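Long-range contact in periplasmic binding protein (Veillonella parvula, PDB 4OVK), which probably captures a solute outside the cell membrane and delivers it to an ABC transporter for uptake: residues R267-D279 / N328-T340. Residues are numbered along the deposited sequence; the frame is centred on the assembly and turned at random.
Sequences RVYKAPMGIYRWD and NTILNISINNTPT
Lys270 and Asn336 meet where strand 268-270 and the loop after it run past the C-terminal ends of helices 324-331 and 333-336, with Pro272 and Leu331 the closest pair of CA atoms at 4.6 Å. The strand is the last of its parallel sheet, and its outer side still has polar backbone to satisfy. Asn336 suits this task because its amide offers both an acceptor and a donor: OD1 takes the N-H of Lys270 N at 2.8 Å, while ND2 gives a nearly straight bond (173°) to Lys270 O, which lies in the amide plane. With CG anti to its own carbonyl carbon (chi1 -71°), the amide is turned onto the strand, its plane 80° from the Tyr269 ring. Asn332, in the positive-phi position that ends a helix in a Schellman motif, sends ND2 to the same Lys270 O at 3.2 Å, from the opposite face of the carbonyl. A leucine in place of Asn336 would probably leave Lys270 N without this mate and its O with one grip fewer. Lys270 itself spends its CB and CG here, then bends so that NZ reaches the carbonyl oxygens of Ser237, Asp240 and Ile242. Further on, Met273 N donates to Ile330 O at 3.1 Å, and Leu331 CD2 touches both Pro272 CB and Trp278 CZ3, the latter at 4.1 Å. At the other end, Thr338 CG2 packs against Tyr269 CE1 at 3.7 Å. The amide of Asn336 thus stands in for a neighbouring strand, with Asn332 adding a second donor above the carbonyl, joining the edge of one parallel sheet of this two-lobed solute-binding protein to its C-terminal helices.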
# COMPACT_ATOMS: atom_id res chain seq x y z
N ARG A 267 -0.36 18.90 -14.59
CA ARG A 267 -0.99 17.63 -14.25
C ARG A 267 0.08 16.65 -13.73
O ARG A 267 0.15 15.48 -14.16
CB ARG A 267 -1.74 17.08 -15.46
CG ARG A 267 -2.88 18.00 -15.92
CD ARG A 267 -4.07 17.20 -16.41
NE ARG A 267 -4.77 16.57 -15.29
CZ ARG A 267 -5.69 15.62 -15.40
NH1 ARG A 267 -6.25 15.11 -14.30
NH2 ARG A 267 -6.05 15.15 -16.59
N VAL A 268 0.91 17.15 -12.81
CA VAL A 268 1.90 16.36 -12.06
C VAL A 268 1.43 16.27 -10.62
O VAL A 268 1.27 17.29 -9.93
CB VAL A 268 3.30 17.00 -12.07
CG1 VAL A 268 4.32 16.10 -11.38
CG2 VAL A 268 3.75 17.32 -13.49
N TYR A 269 1.20 15.05 -10.16
CA TYR A 269 0.54 14.80 -8.88
C TYR A 269 1.34 13.85 -8.01
O TYR A 269 1.72 12.77 -8.46
CB TYR A 269 -0.81 14.18 -9.12
CG TYR A 269 -1.73 14.98 -10.02
CD1 TYR A 269 -2.33 16.14 -9.56
CD2 TYR A 269 -1.99 14.58 -11.33
CE1 TYR A 269 -3.19 16.88 -10.39
CE2 TYR A 269 -2.84 15.29 -12.14
CZ TYR A 269 -3.43 16.45 -11.67
OH TYR A 269 -4.29 17.16 -12.50
N LYS A 270 1.54 14.23 -6.75
CA LYS A 270 2.09 13.31 -5.74
C LYS A 270 1.05 12.30 -5.25
O LYS A 270 -0.05 12.67 -4.79
CB LYS A 270 2.64 14.10 -4.57
CG LYS A 270 3.35 13.30 -3.48
CD LYS A 270 4.70 12.80 -3.93
CE LYS A 270 5.61 12.53 -2.76
NZ LYS A 270 6.89 11.93 -3.18
N ALA A 271 1.38 11.02 -5.32
CA ALA A 271 0.45 9.99 -4.86
C ALA A 271 0.12 10.17 -3.38
O ALA A 271 1.00 10.49 -2.58
CB ALA A 271 1.03 8.61 -5.08
N PRO A 272 -1.14 9.95 -3.01
CA PRO A 272 -1.49 10.00 -1.59
C PRO A 272 -0.84 8.89 -0.77
O PRO A 272 -0.34 7.88 -1.31
CB PRO A 272 -3.00 9.81 -1.59
CG PRO A 272 -3.43 10.10 -2.97
CD PRO A 272 -2.31 9.66 -3.85
N MSE A 273 -0.83 9.10 0.54
CA MSE A 273 -0.40 8.09 1.49
C MSE A 273 -1.27 8.17 2.72
O MSE A 273 -1.37 9.21 3.34
CB MSE A 273 1.06 8.33 1.82
CG MSE A 273 1.48 7.48 3.01
SE MSE A 273 3.42 7.44 3.03
CE MSE A 273 3.60 8.97 4.23
N GLY A 274 -1.89 7.04 3.07
CA GLY A 274 -2.69 6.92 4.26
C GLY A 274 -1.85 6.23 5.32
O GLY A 274 -0.79 6.73 5.68
N ILE A 275 -2.33 5.07 5.76
CA ILE A 275 -1.70 4.32 6.83
C ILE A 275 -0.35 3.75 6.37
O ILE A 275 0.56 3.54 7.19
CB ILE A 275 -2.67 3.22 7.33
CG1 ILE A 275 -2.31 2.81 8.76
CG2 ILE A 275 -2.75 2.09 6.32
CD1 ILE A 275 -3.33 1.91 9.41
N TYR A 276 -0.24 3.54 5.07
CA TYR A 276 0.96 3.02 4.41
C TYR A 276 0.90 3.66 3.02
O TYR A 276 -0.14 4.23 2.62
CB TYR A 276 0.93 1.48 4.33
CG TYR A 276 2.26 0.88 3.94
CD1 TYR A 276 3.35 0.92 4.81
CD2 TYR A 276 2.46 0.32 2.69
CE1 TYR A 276 4.58 0.40 4.45
CE2 TYR A 276 3.68 -0.22 2.33
CZ TYR A 276 4.73 -0.16 3.20
OH TYR A 276 5.95 -0.68 2.83
N ARG A 277 2.00 3.63 2.28
CA ARG A 277 1.93 4.23 0.95
C ARG A 277 0.95 3.44 0.06
O ARG A 277 0.73 2.24 0.24
CB ARG A 277 3.29 4.43 0.31
CG ARG A 277 4.03 3.17 0.00
CD ARG A 277 5.49 3.46 -0.32
NE ARG A 277 6.19 2.19 -0.44
CZ ARG A 277 7.31 1.85 0.19
NH1 ARG A 277 7.82 0.64 -0.00
NH2 ARG A 277 7.94 2.70 1.00
N TRP A 278 0.34 4.16 -0.86
CA TRP A 278 -0.70 3.62 -1.71
C TRP A 278 -0.16 3.16 -3.05
O TRP A 278 -0.93 2.74 -3.91
CB TRP A 278 -1.79 4.69 -1.90
CG TRP A 278 -2.67 4.91 -0.71
CD1 TRP A 278 -2.52 4.37 0.55
CD2 TRP A 278 -3.82 5.76 -0.65
NE1 TRP A 278 -3.52 4.83 1.38
CE2 TRP A 278 -4.34 5.68 0.66
CE3 TRP A 278 -4.48 6.58 -1.58
CZ2 TRP A 278 -5.47 6.39 1.07
CZ3 TRP A 278 -5.62 7.29 -1.17
CH2 TRP A 278 -6.10 7.18 0.14
N ASP A 279 1.17 3.19 -3.19
CA ASP A 279 1.89 2.88 -4.43
C ASP A 279 1.89 1.40 -4.79
O ASP A 279 2.20 1.06 -5.92
CB ASP A 279 3.35 3.34 -4.34
CG ASP A 279 3.50 4.85 -4.07
OD1 ASP A 279 3.16 5.68 -4.94
OD2 ASP A 279 3.96 5.22 -2.98
N ASN A 328 -6.15 16.71 3.99
CA ASN A 328 -5.28 17.46 3.07
C ASN A 328 -3.91 16.79 2.98
O ASN A 328 -3.36 16.62 1.91
CB ASN A 328 -5.12 18.91 3.54
CG ASN A 328 -4.41 19.80 2.52
OD1 ASN A 328 -3.53 19.38 1.78
ND2 ASN A 328 -4.80 21.06 2.50
N THR A 329 -3.38 16.40 4.13
CA THR A 329 -2.08 15.73 4.19
C THR A 329 -2.09 14.37 3.49
O THR A 329 -1.22 14.10 2.66
CB THR A 329 -1.63 15.57 5.65
OG1 THR A 329 -1.55 16.87 6.24
CG2 THR A 329 -0.26 14.93 5.73
N ILE A 330 -3.08 13.54 3.80
CA ILE A 330 -3.19 12.21 3.19
C ILE A 330 -3.30 12.31 1.66
O ILE A 330 -2.60 11.60 0.95
CB ILE A 330 -4.40 11.44 3.74
CG1 ILE A 330 -4.14 11.08 5.20
CG2 ILE A 330 -4.72 10.23 2.87
CD1 ILE A 330 -5.34 10.54 5.95
N LEU A 331 -4.14 13.22 1.17
CA LEU A 331 -4.43 13.29 -0.26
C LEU A 331 -3.58 14.31 -1.01
O LEU A 331 -3.76 14.48 -2.21
CB LEU A 331 -5.92 13.59 -0.46
CG LEU A 331 -6.94 12.55 0.02
CD1 LEU A 331 -8.37 13.00 -0.25
CD2 LEU A 331 -6.65 11.22 -0.67
N ASN A 332 -2.64 14.97 -0.32
CA ASN A 332 -1.75 15.96 -0.95
C ASN A 332 -2.54 17.05 -1.69
O ASN A 332 -2.19 17.44 -2.80
CB ASN A 332 -0.78 15.25 -1.91
CG ASN A 332 0.24 14.38 -1.19
OD1 ASN A 332 0.77 14.78 -0.18
ND2 ASN A 332 0.50 13.19 -1.71
N ILE A 333 -3.61 17.54 -1.05
CA ILE A 333 -4.53 18.48 -1.71
C ILE A 333 -3.83 19.80 -2.02
O ILE A 333 -3.92 20.28 -3.15
CB ILE A 333 -5.82 18.65 -0.89
CG1 ILE A 333 -6.64 17.34 -0.98
CG2 ILE A 333 -6.63 19.87 -1.36
CD1 ILE A 333 -7.87 17.29 -0.11
N SER A 334 -3.12 20.36 -1.04
CA SER A 334 -2.37 21.60 -1.25
C SER A 334 -1.18 21.38 -2.17
O SER A 334 -0.93 22.19 -3.08
CB SER A 334 -1.88 22.19 0.08
OG SER A 334 -2.98 22.64 0.86
N ILE A 335 -0.44 20.30 -1.91
CA ILE A 335 0.74 19.94 -2.70
C ILE A 335 0.40 19.78 -4.18
O ILE A 335 1.13 20.27 -5.05
CB ILE A 335 1.42 18.66 -2.12
CG1 ILE A 335 2.16 19.02 -0.82
CG2 ILE A 335 2.38 18.02 -3.11
CD1 ILE A 335 2.67 17.83 -0.03
N ASN A 336 -0.72 19.13 -4.46
CA ASN A 336 -1.15 18.84 -5.83
C ASN A 336 -2.06 19.89 -6.46
O ASN A 336 -2.38 19.78 -7.64
CB ASN A 336 -1.87 17.50 -5.86
CG ASN A 336 -0.94 16.34 -5.65
OD1 ASN A 336 0.28 16.48 -5.72
ND2 ASN A 336 -1.51 15.18 -5.37
N ASN A 337 -2.47 20.89 -5.69
CA ASN A 337 -3.45 21.87 -6.13
C ASN A 337 -4.68 21.18 -6.74
O ASN A 337 -5.07 21.46 -7.88
CB ASN A 337 -2.82 22.87 -7.11
CG ASN A 337 -3.65 24.13 -7.29
OD1 ASN A 337 -4.52 24.45 -6.47
ND2 ASN A 337 -3.40 24.84 -8.39
N THR A 338 -5.28 20.28 -5.96
CA THR A 338 -6.50 19.56 -6.35
C THR A 338 -7.59 19.86 -5.33
O THR A 338 -7.94 18.99 -4.52
CB THR A 338 -6.30 18.02 -6.37
OG1 THR A 338 -5.77 17.58 -5.11
CG2 THR A 338 -5.36 17.62 -7.48
N PRO A 339 -8.13 21.09 -5.37
CA PRO A 339 -9.06 21.49 -4.30
C PRO A 339 -10.43 20.81 -4.33
O PRO A 339 -11.20 20.98 -3.38
CB PRO A 339 -9.24 23.00 -4.53
CG PRO A 339 -8.94 23.20 -5.98
CD PRO A 339 -7.87 22.19 -6.32
N THR A 340 -10.74 20.07 -5.39
CA THR A 340 -12.04 19.42 -5.49
C THR A 340 -12.08 18.12 -4.70
O THR A 340 -13.14 17.55 -4.51
CB THR A 340 -12.46 19.14 -6.95
OG1 THR A 340 -11.56 18.19 -7.53
CG2 THR A 340 -12.46 20.43 -7.76
O HOH W 1 0.17 19.78 -9.71